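Local atomic coordinates of 2-dehydropantoate 2-reductase (Enterococcus faecium, PDB entry 3WFI), a protein that acts as an NADH-linked D-mandelate dehydrogenase of the ketopantoate reductase family, interconverting D-2-hydroxy acids and the corresponding 2-oxo acids. Residues I112-V117 with G285-V290; N121-N126 with E157-K162; G279-K284 with V290-C295. All coordinates share one frame; numbering follows the deposited sequence.

In the fold
Contact 2 lies in the N-terminal Rossmann domain, contact 3 in the helical C-terminal domain, and contact 1 bridges the two. In chain order, contact 2 falls between the widely separated segments of contact 1, while the segments of contact 3, 279-284 and 290-295, lie directly before 285-290 and onward from its last residue, Val290. Contacts 1 and 3 are about 12 Å apart between centres and share helix 278-288 and Val290. Contacts 1 and 2, about 20 Å apart between centres, meet where Val117 and Ile113 pack on Ile122. Contacts 2 and 3, with centres about 27 Å apart, do not touch; each is packing within one domain, whereas contact 1 joins the domains by a surface charge pair.

Contact 1. Residues I112-V117 with G285-V290; sequences IIEKFV and GKKYGV
Glu114, which follows Ile113 in the chain, and Lys287, in the last turn of helix 278-288, meet across a wide separation: their CA atoms are 13.9 Å apart, so the backbones do not pack. In residues 112-117 the chain turns tightly, and the carbonyl of Ile113 accepts from the N atoms of both Phe116 and Val117. In the other segment the helix stops at Gly289, whose positive phi (70°) suits a residue without a CB. A bond from Val290 N back to Gly285 O, 2.8 Å, closes the turn at the glycine.

Both side chains leave their backbones toward the opposite segment and are stretched out. Glu114 places CG opposite its backbone N (chi1 -169°) and continues straight, while Lys287 does the same at every torsion along its chain. They approach obliquely, and OE1 of Glu114 lies 3.9 Å from NZ of Lys287, a long salt bridge. The second oxygen, OE2, is farther from the same NZ at 5.1 Å, so OE1 is the oxygen nearer the ammonium. Long, extended side chains of opposite charge suit so wide a gap.

Elsewhere in the two segments, Lys115 has its own salt bridge to Glu84, and Tyr288 hydrogen-bonds to Glu232 through its hydroxyl.

The contact thus joins the Rossmann domain to the helical C-terminal domain at the surface. At this length the attraction is essentially electrostatic and probably screened by solvent, so it should tolerate small relative movements of the domains rather than lock them.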
ATOM      1  N   ILE B 112      18.898  11.820  12.598  1.00 24.29           N
ATOM      2  CA  ILE B 112      19.330  13.107  12.026  1.00 24.89           C
ATOM      3  C   ILE B 112      20.298  13.797  12.994  1.00 24.61           C
ATOM      4  O   ILE B 112      21.400  14.179  12.611  1.00 25.04           O
ATOM      5  CB  ILE B 112      18.118  14.017  11.743  1.00 25.93           C
ATOM      6  CG1 ILE B 112      17.225  13.396  10.659  1.00 26.87           C
ATOM      7  CG2 ILE B 112      18.569  15.392  11.300  1.00 26.54           C
ATOM      8  CD1 ILE B 112      15.803  13.927  10.637  1.00 27.63           C
ATOM      9  N   ILE B 113      19.902  13.903  14.262  1.00 24.17           N
ATOM     10  CA  ILE B 113      20.713  14.589  15.277  1.00 23.66           C
ATOM     11  C   ILE B 113      22.101  13.932  15.422  1.00 24.99           C
ATOM     12  O   ILE B 113      23.123  14.628  15.536  1.00 22.78           O
ATOM     13  CB  ILE B 113      19.987  14.633  16.642  1.00 23.72           C
ATOM     14  CG1 ILE B 113      18.658  15.402  16.519  1.00 22.94           C
ATOM     15  CG2 ILE B 113      20.867  15.297  17.695  1.00 23.95           C
ATOM     16  CD1 ILE B 113      17.699  15.183  17.658  1.00 22.26           C
ATOM     17  N   GLU B 114      22.137  12.599  15.373  1.00 25.92           N
ATOM     18  CA  GLU B 114      23.400  11.840  15.462  1.00 28.63           C
ATOM     19  C   GLU B 114      24.462  12.238  14.434  1.00 28.36           C
ATOM     20  O   GLU B 114      25.659  12.039  14.658  1.00 28.13           O
ATOM     21  CB  GLU B 114      23.138  10.333  15.346  1.00 30.99           C
ATOM     22  CG  GLU B 114      24.347   9.479  15.699  1.00 33.73           C
ATOM     23  CD  GLU B 114      24.071   7.994  15.588  1.00 36.24           C
ATOM     24  OE1 GLU B 114      23.358   7.593  14.649  1.00 38.76           O
ATOM     25  OE2 GLU B 114      24.573   7.236  16.447  1.00 38.82           O
ATOM     26  N   LYS B 115      24.037  12.787  13.305  1.00 30.28           N
ATOM     27  CA  LYS B 115      24.984  13.276  12.298  1.00 31.37           C
ATOM     28  C   LYS B 115      25.826  14.437  12.827  1.00 31.02           C
ATOM     29  O   LYS B 115      26.902  14.720  12.281  1.00 30.57           O
ATOM     30  CB  LYS B 115      24.244  13.690  11.017  1.00 33.05           C
ATOM     31  CG  LYS B 115      23.633  12.508  10.271  1.00 34.60           C
ATOM     32  CD  LYS B 115      22.570  12.890   9.241  1.00 36.09           C
ATOM     33  CE  LYS B 115      21.888  11.661   8.635  1.00 37.58           C
ATOM     34  NZ  LYS B 115      20.757  12.027   7.731  1.00 37.07           N
ATOM     35  N   PHE B 116      25.347  15.085  13.895  1.00 28.39           N
ATOM     36  CA  PHE B 116      25.940  16.331  14.419  1.00 27.95           C
ATOM     37  C   PHE B 116      26.515  16.213  15.821  1.00 26.53           C
ATOM     38  O   PHE B 116      27.447  16.933  16.161  1.00 26.57           O
ATOM     39  CB  PHE B 116      24.882  17.446  14.397  1.00 27.42           C
ATOM     40  CG  PHE B 116      24.340  17.720  13.026  1.00 27.42           C
ATOM     41  CD1 PHE B 116      24.902  18.697  12.227  1.00 28.35           C
ATOM     42  CD2 PHE B 116      23.276  16.985  12.528  1.00 27.85           C
ATOM     43  CE1 PHE B 116      24.400  18.953  10.953  1.00 28.92           C
ATOM     44  CE2 PHE B 116      22.767  17.233  11.258  1.00 28.58           C
ATOM     45  CZ  PHE B 116      23.338  18.215  10.467  1.00 29.00           C
ATOM     46  N   VAL B 117      25.931  15.343  16.644  1.00 26.66           N
ATOM     47  CA  VAL B 117      26.459  15.049  17.969  1.00 26.18           C
ATOM     48  C   VAL B 117      26.351  13.549  18.224  1.00 26.79           C
ATOM     49  O   VAL B 117      25.424  12.905  17.729  1.00 27.63           O
ATOM     50  CB  VAL B 117      25.745  15.847  19.099  1.00 26.57           C
ATOM     51  CG1 VAL B 117      25.709  17.343  18.787  1.00 26.60           C
ATOM     52  CG2 VAL B 117      24.342  15.328  19.340  1.00 26.98           C
ATOM     53  N   GLY B 285      15.257   0.187   9.429  1.00 18.68           N
ATOM     54  CA  GLY B 285      15.202  -1.193   8.899  1.00 19.48           C
ATOM     55  C   GLY B 285      16.347  -1.523   7.955  1.00 20.53           C
ATOM     56  O   GLY B 285      16.973  -2.584   8.063  1.00 20.30           O
ATOM     57  N   LYS B 286      16.627  -0.607   7.031  1.00 22.08           N
ATOM     58  CA  LYS B 286      17.741  -0.778   6.093  1.00 24.74           C
ATOM     59  C   LYS B 286      19.078  -0.860   6.821  1.00 24.22           C
ATOM     60  O   LYS B 286      19.920  -1.693   6.501  1.00 23.67           O
ATOM     61  CB  LYS B 286      17.789   0.371   5.088  1.00 27.74           C
ATOM     62  CG  LYS B 286      16.770   0.285   3.967  1.00 31.22           C
ATOM     63  CD  LYS B 286      16.872   1.541   3.105  1.00 34.15           C
ATOM     64  CE  LYS B 286      18.074   1.481   2.179  1.00 35.82           C
ATOM     65  NZ  LYS B 286      18.549   2.826   1.739  1.00 37.32           N
ATOM     66  N   LYS B 287      19.252   0.009   7.811  1.00 24.09           N
ATOM     67  CA  LYS B 287      20.480   0.056   8.603  1.00 25.11           C
ATOM     68  C   LYS B 287      20.656  -1.205   9.447  1.00 23.75           C
ATOM     69  O   LYS B 287      21.758  -1.705   9.583  1.00 25.07           O
ATOM     70  CB  LYS B 287      20.446   1.288   9.512  1.00 26.92           C
ATOM     71  CG  LYS B 287      21.719   1.534  10.299  1.00 28.77           C
ATOM     72  CD  LYS B 287      21.538   2.747  11.193  1.00 29.80           C
ATOM     73  CE  LYS B 287      22.796   3.035  12.004  1.00 30.75           C
ATOM     74  NZ  LYS B 287      22.639   4.311  12.744  1.00 30.08           N
ATOM     75  N   TYR B 288      19.568  -1.710  10.019  1.00 22.00           N
ATOM     76  CA  TYR B 288      19.632  -2.848  10.933  1.00 21.03           C
ATOM     77  C   TYR B 288      19.440  -4.229  10.283  1.00 20.90           C
ATOM     78  O   TYR B 288      19.556  -5.243  10.967  1.00 20.74           O
ATOM     79  CB  TYR B 288      18.611  -2.686  12.058  1.00 20.65           C
ATOM     80  CG  TYR B 288      18.741  -1.418  12.892  1.00 20.35           C
ATOM     81  CD1 TYR B 288      19.989  -0.831  13.149  1.00 20.89           C
ATOM     82  CD2 TYR B 288      17.624  -0.839  13.459  1.00 20.03           C
ATOM     83  CE1 TYR B 288      20.095   0.308  13.928  1.00 20.70           C
ATOM     84  CE2 TYR B 288      17.723   0.294  14.241  1.00 19.87           C
ATOM     85  CZ  TYR B 288      18.964   0.862  14.470  1.00 20.34           C
ATOM     86  OH  TYR B 288      19.046   1.994  15.251  1.00 19.90           O
ATOM     87  N   GLY B 289      19.172  -4.274   8.982  1.00 20.24           N
ATOM     88  CA  GLY B 289      18.871  -5.542   8.311  1.00 20.42           C
ATOM     89  C   GLY B 289      17.517  -6.104   8.733  1.00 19.97           C
ATOM     90  O   GLY B 289      17.362  -7.313   8.873  1.00 20.29           O
ATOM     91  N   VAL B 290      16.542  -5.225   8.939  1.00 18.99           N
ATOM     92  CA  VAL B 290      15.210  -5.613   9.369  1.00 18.62           C
ATOM     93  C   VAL B 290      14.216  -5.228   8.268  1.00 18.04           C
ATOM     94  O   VAL B 290      14.139  -4.066   7.869  1.00 17.31           O
ATOM     95  CB  VAL B 290      14.804  -4.916  10.693  1.00 18.74           C
ATOM     96  CG1 VAL B 290      13.345  -5.203  11.031  1.00 18.85           C
ATOM     97  CG2 VAL B 290      15.705  -5.367  11.839  1.00 19.39           C
TER

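Contact 2. Residues N121-N126 with E157-K162; sequences NIYIGN and EAAAKK
Tyr123 of strand 122-127 lies against Ala159 and Ala160 of helix 157-168, a helix packed on the sheet of the Rossmann domain. The helix forms the connection of a beta-alpha-beta crossover, leaving strand 147-151 and leading to the parallel strand 174-176. Strand and helix come nearest at Tyr123 and Ala160, whose CA atoms are 7.2 Å apart.

Such close packing suits alanine, whose single methyl lets a large ring lie almost on the helix backbone. The tyrosine takes chi1 -58°, with CG opposite its carbonyl carbon, and chi2 -95° sets the ring plane about perpendicular to the plane of CA, CB and CG; together they carry one ring side across to the helix. There CE1 meets the Ala160 methyl at 3.7 Å and Ala160 CA at the same distance, with CD1 close behind. The helix approaches the ring obliquely. The Ala160 methyl also touches Leu149 of strand 147-151 and Phe176 of strand 174-176.

Though its ring is buried, Tyr123 keeps its polar end satisfied: the hydroxyl hydrogen-bonds to OE2 of Glu99 on the adjoining strand 98-102. The phenolic oxygen also sits close to the helix, Ala159 CB standing 3.2 Å from Tyr123 OH.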
ATOM      1  N   ASN B 121      25.311  12.164  23.804  1.00 21.88           N
ATOM      2  CA  ASN B 121      24.956  13.545  24.137  1.00 22.00           C
ATOM      3  C   ASN B 121      23.537  13.942  23.718  1.00 21.38           C
ATOM      4  O   ASN B 121      23.195  15.133  23.745  1.00 19.82           O
ATOM      5  CB  ASN B 121      25.955  14.509  23.488  1.00 22.22           C
ATOM      6  CG  ASN B 121      27.331  14.496  24.154  1.00 23.54           C
ATOM      7  OD1 ASN B 121      28.326  14.926  23.556  1.00 24.44           O
ATOM      8  ND2 ASN B 121      27.391  14.053  25.400  1.00 23.02           N
ATOM      9  N   ILE B 122      22.718  12.959  23.345  1.00 20.31           N
ATOM     10  CA  ILE B 122      21.345  13.244  22.888  1.00 20.17           C
ATOM     11  C   ILE B 122      20.335  12.835  23.954  1.00 19.41           C
ATOM     12  O   ILE B 122      20.429  11.742  24.546  1.00 17.37           O
ATOM     13  CB  ILE B 122      21.006  12.555  21.551  1.00 20.19           C
ATOM     14  CG1 ILE B 122      22.010  12.961  20.475  1.00 20.68           C
ATOM     15  CG2 ILE B 122      19.603  12.945  21.088  1.00 20.53           C
ATOM     16  CD1 ILE B 122      21.843  12.240  19.152  1.00 21.60           C
ATOM     17  N   TYR B 123      19.368  13.724  24.186  1.00 19.41           N
ATOM     18  CA  TYR B 123      18.322  13.504  25.165  1.00 19.14           C
ATOM     19  C   TYR B 123      16.975  13.774  24.493  1.00 19.83           C
ATOM     20  O   TYR B 123      16.868  14.629  23.617  1.00 18.94           O
ATOM     21  CB  TYR B 123      18.518  14.397  26.398  1.00 19.34           C
ATOM     22  CG  TYR B 123      19.856  14.195  27.082  1.00 19.56           C
ATOM     23  CD1 TYR B 123      19.981  13.335  28.164  1.00 20.42           C
ATOM     24  CD2 TYR B 123      21.001  14.838  26.613  1.00 20.25           C
ATOM     25  CE1 TYR B 123      21.200  13.127  28.772  1.00 21.29           C
ATOM     26  CE2 TYR B 123      22.233  14.641  27.208  1.00 21.19           C
ATOM     27  CZ  TYR B 123      22.323  13.791  28.296  1.00 22.23           C
ATOM     28  OH  TYR B 123      23.529  13.574  28.885  1.00 24.86           O
ATOM     29  N   ILE B 124      15.966  13.008  24.883  1.00 20.12           N
ATOM     30  CA  ILE B 124      14.631  13.127  24.299  1.00 21.55           C
ATOM     31  C   ILE B 124      13.655  13.457  25.407  1.00 21.85           C
ATOM     32  O   ILE B 124      13.793  12.952  26.523  1.00 20.18           O
ATOM     33  CB  ILE B 124      14.200  11.831  23.597  1.00 22.36           C
ATOM     34  CG1 ILE B 124      14.448  10.602  24.485  1.00 22.80           C
ATOM     35  CG2 ILE B 124      14.954  11.680  22.291  1.00 22.68           C
ATOM     36  CD1 ILE B 124      13.723   9.361  24.014  1.00 23.37           C
ATOM     37  N   GLY B 125      12.676  14.306  25.109  1.00 22.77           N
ATOM     38  CA  GLY B 125      11.703  14.679  26.117  1.00 23.92           C
ATOM     39  C   GLY B 125      10.344  15.130  25.610  1.00 24.88           C
ATOM     40  O   GLY B 125      10.120  15.296  24.412  1.00 23.44           O
ATOM     41  N   ASN B 126       9.434  15.293  26.558  1.00 27.11           N
ATOM     42  CA  ASN B 126       8.096  15.815  26.303  1.00 30.01           C
ATOM     43  C   ASN B 126       7.922  17.026  27.170  1.00 30.01           C
ATOM     44  O   ASN B 126       8.404  17.042  28.299  1.00 31.35           O
ATOM     45  CB  ASN B 126       7.018  14.778  26.673  1.00 32.61           C
ATOM     46  CG  ASN B 126       7.051  13.551  25.783  1.00 35.11           C
ATOM     47  OD1 ASN B 126       6.684  12.455  26.200  1.00 40.00           O
ATOM     48  ND2 ASN B 126       7.491  13.727  24.546  1.00 37.85           N
ATOM     49  N   GLU B 157      22.202   8.269  32.463  1.00 29.39           N
ATOM     50  CA  GLU B 157      21.056   8.574  33.335  1.00 30.21           C
ATOM     51  C   GLU B 157      21.369   9.709  34.316  1.00 28.34           C
ATOM     52  O   GLU B 157      20.549  10.598  34.512  1.00 28.19           O
ATOM     53  CB  GLU B 157      20.591   7.331  34.123  1.00 31.59           C
ATOM     54  CG  GLU B 157      19.769   6.338  33.313  1.00 33.29           C
ATOM     55  CD  GLU B 157      20.591   5.464  32.375  1.00 35.28           C
ATOM     56  OE1 GLU B 157      21.814   5.301  32.592  1.00 35.67           O
ATOM     57  OE2 GLU B 157      19.997   4.926  31.411  1.00 37.18           O
ATOM     58  N   ALA B 158      22.546   9.661  34.936  1.00 27.65           N
ATOM     59  CA  ALA B 158      22.982  10.701  35.869  1.00 26.83           C
ATOM     60  C   ALA B 158      23.063  12.056  35.180  1.00 25.28           C
ATOM     61  O   ALA B 158      22.581  13.053  35.711  1.00 25.66           O
ATOM     62  CB  ALA B 158      24.333  10.338  36.482  1.00 27.28           C
ATOM     63  N   ALA B 159      23.618  12.073  33.974  1.00 23.49           N
ATOM     64  CA  ALA B 159      23.661  13.282  33.164  1.00 23.68           C
ATOM     65  C   ALA B 159      22.249  13.814  32.818  1.00 22.80           C
ATOM     66  O   ALA B 159      22.015  15.015  32.830  1.00 21.90           O
ATOM     67  CB  ALA B 159      24.474  13.043  31.903  1.00 23.13           C
ATOM     68  N   ALA B 160      21.324  12.913  32.509  1.00 22.30           N
ATOM     69  CA  ALA B 160      19.941  13.298  32.225  1.00 22.12           C
ATOM     70  C   ALA B 160      19.278  13.896  33.465  1.00 22.22           C
ATOM     71  O   ALA B 160      18.523  14.867  33.367  1.00 21.02           O
ATOM     72  CB  ALA B 160      19.147  12.105  31.712  1.00 22.37           C
ATOM     73  N   LYS B 161      19.572  13.322  34.632  1.00 23.77           N
ATOM     74  CA  LYS B 161      19.019  13.826  35.891  1.00 24.59           C
ATOM     75  C   LYS B 161      19.536  15.227  36.213  1.00 24.68           C
ATOM     76  O   LYS B 161      18.769  16.076  36.679  1.00 24.11           O
ATOM     77  CB  LYS B 161      19.270  12.843  37.042  1.00 25.90           C
ATOM     78  CG  LYS B 161      18.386  11.603  36.951  1.00 27.72           C
ATOM     79  CD  LYS B 161      18.806  10.510  37.921  1.00 30.30           C
ATOM     80  CE  LYS B 161      18.027   9.227  37.663  1.00 32.72           C
ATOM     81  NZ  LYS B 161      18.495   8.096  38.515  1.00 35.40           N
ATOM     82  N   LYS B 162      20.819  15.478  35.955  1.00 24.82           N
ATOM     83  CA  LYS B 162      21.385  16.825  36.123  1.00 24.79           C
ATOM     84  C   LYS B 162      20.781  17.832  35.158  1.00 23.01           C
ATOM     85  O   LYS B 162      20.494  18.972  35.532  1.00 22.19           O
ATOM     86  CB  LYS B 162      22.906  16.792  35.941  1.00 26.17           C
ATOM     87  CG  LYS B 162      23.614  16.071  37.068  1.00 28.63           C
ATOM     88  CD  LYS B 162      25.122  16.204  36.893  1.00 30.60           C
ATOM     89  CE  LYS B 162      25.871  15.079  37.584  1.00 32.57           C
ATOM     90  NZ  LYS B 162      27.300  15.098  37.187  1.00 34.37           N
TER

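Contact 3. Residues G279-K284 with V290-C295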
ATOM      1  N   GLY B 279       8.658   6.289   7.181  1.00 16.25           N
ATOM      2  CA  GLY B 279       9.954   6.417   6.503  1.00 15.76           C
ATOM      3  C   GLY B 279      11.123   6.253   7.446  1.00 15.98           C
ATOM      4  O   GLY B 279      12.164   5.707   7.076  1.00 14.97           O
ATOM      5  N   ALA B 280      10.948   6.723   8.680  1.00 16.22           N
ATOM      6  CA  ALA B 280      11.999   6.633   9.691  1.00 16.12           C
ATOM      7  C   ALA B 280      12.222   5.179  10.051  1.00 15.91           C
ATOM      8  O   ALA B 280      13.357   4.737  10.212  1.00 15.74           O
ATOM      9  CB  ALA B 280      11.611   7.460  10.921  1.00 16.53           C
ATOM     10  N   ILE B 281      11.126   4.424  10.144  1.00 15.37           N
ATOM     11  CA  ILE B 281      11.208   2.982  10.393  1.00 14.96           C
ATOM     12  C   ILE B 281      11.842   2.253   9.195  1.00 15.24           C
ATOM     13  O   ILE B 281      12.660   1.338   9.388  1.00 15.18           O
ATOM     14  CB  ILE B 281       9.822   2.401  10.749  1.00 14.63           C
ATOM     15  CG1 ILE B 281       9.297   3.028  12.052  1.00 14.79           C
ATOM     16  CG2 ILE B 281       9.858   0.882  10.851  1.00 14.95           C
ATOM     17  CD1 ILE B 281      10.263   2.977  13.217  1.00 15.37           C
ATOM     18  N   SER B 282      11.496   2.667   7.974  1.00 15.06           N
ATOM     19  CA  SER B 282      12.136   2.100   6.773  1.00 15.38           C
ATOM     20  C   SER B 282      13.647   2.326   6.786  1.00 16.40           C
ATOM     21  O   SER B 282      14.407   1.414   6.521  1.00 15.80           O
ATOM     22  CB  SER B 282      11.543   2.696   5.502  1.00 15.13           C
ATOM     23  OG  SER B 282      10.170   2.333   5.369  1.00 15.43           O
ATOM     24  N   ARG B 283      14.064   3.547   7.116  1.00 17.43           N
ATOM     25  CA  ARG B 283      15.494   3.877   7.178  1.00 18.76           C
ATOM     26  C   ARG B 283      16.263   3.055   8.219  1.00 18.03           C
ATOM     27  O   ARG B 283      17.323   2.498   7.914  1.00 18.58           O
ATOM     28  CB  ARG B 283      15.687   5.382   7.395  1.00 20.32           C
ATOM     29  CG  ARG B 283      15.464   6.170   6.114  1.00 22.20           C
ATOM     30  CD  ARG B 283      15.892   7.630   6.246  1.00 23.92           C
ATOM     31  NE  ARG B 283      15.199   8.365   7.303  1.00 25.34           N
ATOM     32  CZ  ARG B 283      13.944   8.800   7.240  1.00 27.85           C
ATOM     33  NH1 ARG B 283      13.179   8.562   6.169  1.00 27.62           N
ATOM     34  NH2 ARG B 283      13.447   9.484   8.266  1.00 29.05           N
ATOM     35  N   LYS B 284      15.726   2.963   9.427  1.00 18.02           N
ATOM     36  CA  LYS B 284      16.308   2.118  10.476  1.00 17.95           C
ATOM     37  C   LYS B 284      16.332   0.644  10.063  1.00 18.16           C
ATOM     38  O   LYS B 284      17.316  -0.074  10.314  1.00 17.83           O
ATOM     39  CB  LYS B 284      15.518   2.254  11.785  1.00 17.81           C
ATOM     40  CG  LYS B 284      15.692   3.572  12.528  1.00 17.89           C
ATOM     41  CD  LYS B 284      14.682   3.675  13.666  1.00 18.30           C
ATOM     42  CE  LYS B 284      14.688   5.040  14.352  1.00 18.25           C
ATOM     43  NZ  LYS B 284      15.988   5.292  15.015  1.00 18.65           N
ATOM     44  N   VAL B 290      16.542  -5.225   8.939  1.00 18.99           N
ATOM     45  CA  VAL B 290      15.210  -5.613   9.369  1.00 18.62           C
ATOM     46  C   VAL B 290      14.216  -5.228   8.268  1.00 18.04           C
ATOM     47  O   VAL B 290      14.139  -4.066   7.869  1.00 17.31           O
ATOM     48  CB  VAL B 290      14.804  -4.916  10.693  1.00 18.74           C
ATOM     49  CG1 VAL B 290      13.345  -5.203  11.031  1.00 18.85           C
ATOM     50  CG2 VAL B 290      15.705  -5.367  11.839  1.00 19.39           C
ATOM     51  N   ALA B 291      13.447  -6.204   7.796  1.00 17.28           N
ATOM     52  CA  ALA B 291      12.510  -5.979   6.715  1.00 16.59           C
ATOM     53  C   ALA B 291      11.356  -5.118   7.235  1.00 15.43           C
ATOM     54  O   ALA B 291      10.802  -5.412   8.282  1.00 15.71           O
ATOM     55  CB  ALA B 291      12.006  -7.307   6.183  1.00 16.69           C
ATOM     56  N   THR B 292      11.030  -4.042   6.525  1.00 15.02           N
ATOM     57  CA  THR B 292       9.903  -3.184   6.875  1.00 14.59           C
ATOM     58  C   THR B 292       9.013  -2.872   5.652  1.00 14.37           C
ATOM     59  O   THR B 292       8.753  -1.714   5.349  1.00 13.22           O
ATOM     60  CB  THR B 292      10.381  -1.845   7.482  1.00 14.55           C
ATOM     61  OG1 THR B 292      11.161  -1.150   6.505  1.00 14.58           O
ATOM     62  CG2 THR B 292      11.212  -2.058   8.755  1.00 14.67           C
ATOM     63  N   PRO B 293       8.541  -3.916   4.962  1.00 14.35           N
ATOM     64  CA  PRO B 293       7.859  -3.729   3.689  1.00 14.08           C
ATOM     65  C   PRO B 293       6.569  -2.922   3.771  1.00 13.33           C
ATOM     66  O   PRO B 293       6.292  -2.163   2.849  1.00 12.46           O
ATOM     67  CB  PRO B 293       7.575  -5.157   3.229  1.00 14.18           C
ATOM     68  CG  PRO B 293       7.554  -5.963   4.487  1.00 14.67           C
ATOM     69  CD  PRO B 293       8.591  -5.337   5.360  1.00 14.52           C
ATOM     70  N   TYR B 294       5.786  -3.088   4.840  1.00 13.09           N
ATOM     71  CA  TYR B 294       4.544  -2.310   4.958  1.00 13.15           C
ATOM     72  C   TYR B 294       4.865  -0.822   5.152  1.00 13.27           C
ATOM     73  O   TYR B 294       4.222   0.029   4.567  1.00 13.52           O
ATOM     74  CB  TYR B 294       3.628  -2.838   6.088  1.00 12.95           C
ATOM     75  CG  TYR B 294       2.731  -4.011   5.702  1.00 13.15           C
ATOM     76  CD1 TYR B 294       3.200  -5.071   4.934  1.00 13.08           C
ATOM     77  CD2 TYR B 294       1.403  -4.045   6.112  1.00 13.07           C
ATOM     78  CE1 TYR B 294       2.382  -6.133   4.610  1.00 13.11           C
ATOM     79  CE2 TYR B 294       0.567  -5.095   5.788  1.00 12.97           C
ATOM     80  CZ  TYR B 294       1.061  -6.139   5.032  1.00 13.32           C
ATOM     81  OH  TYR B 294       0.251  -7.196   4.701  1.00 13.21           O
ATOM     82  N   CYS B 295       5.884  -0.507   5.946  1.00 13.69           N
ATOM     83  CA  CYS B 295       6.320   0.893   6.104  1.00 13.76           C
ATOM     84  C   CYS B 295       6.858   1.435   4.782  1.00 13.70           C
ATOM     85  O   CYS B 295       6.563   2.577   4.414  1.00 13.70           O
ATOM     86  CB  CYS B 295       7.368   1.037   7.221  1.00 13.96           C
ATOM     87  SG  CYS B 295       6.740   0.883   8.914  1.00 14.65           S
TER
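Ile281 and Ser282 of helix 278-288 face Thr292 and Cys295 at the start of helix 293-308, in a helical hairpin of the C-terminal domain. The backbones come nearest at Ser282 and Thr292, with 5.7 Å between their CA atoms, a close approach that suits the small side chains of serine and threonine.

Thr292 occupies the N-cap position, though its side chain makes no capping bond, and it offers different branches to its two neighbours. Its first torsion of 62° puts OG1 between the backbone N and carbonyl carbon, so that OG1 lies 3.4 Å from Ser282 CA, while the methyl CG2 turns to Ile281. The side chains of Thr292 and Ile281 cross at about a right angle, methyl to methyl, with 3.9 Å between the two CG2 atoms. That same branch of Ile281 also receives the sulfur of Cys295, at 3.7 Å from CG2 to SG. The longer CG1 arm leads away from the hairpin partner, and Ile281 also packs on Phe225 and Tyr185.

Ser282 sends its hydroxyl alongside Cys295, OG lying 3.6 Å from Cys295 CB. OG of Ser282 and OG1 of Thr292 are 3.8 Å apart and do not bond to each other; both instead hydrogen-bond to OD1 of Asp296. Beyond the hairpin, Glu224 accepts from the backbone N atoms of Tyr294 and Cys295, and the Tyr294 ring stacks on Phe297 of the second subunit.

The hairpin therefore combines an apolar side, made by Ile281, the threonine methyl and the cysteine, with a polar one in which two hydroxyls converge on one carboxylate oxygen. Those two bonds, near a helix N-terminus, would be expected to stabilise Asp296 in its charged form.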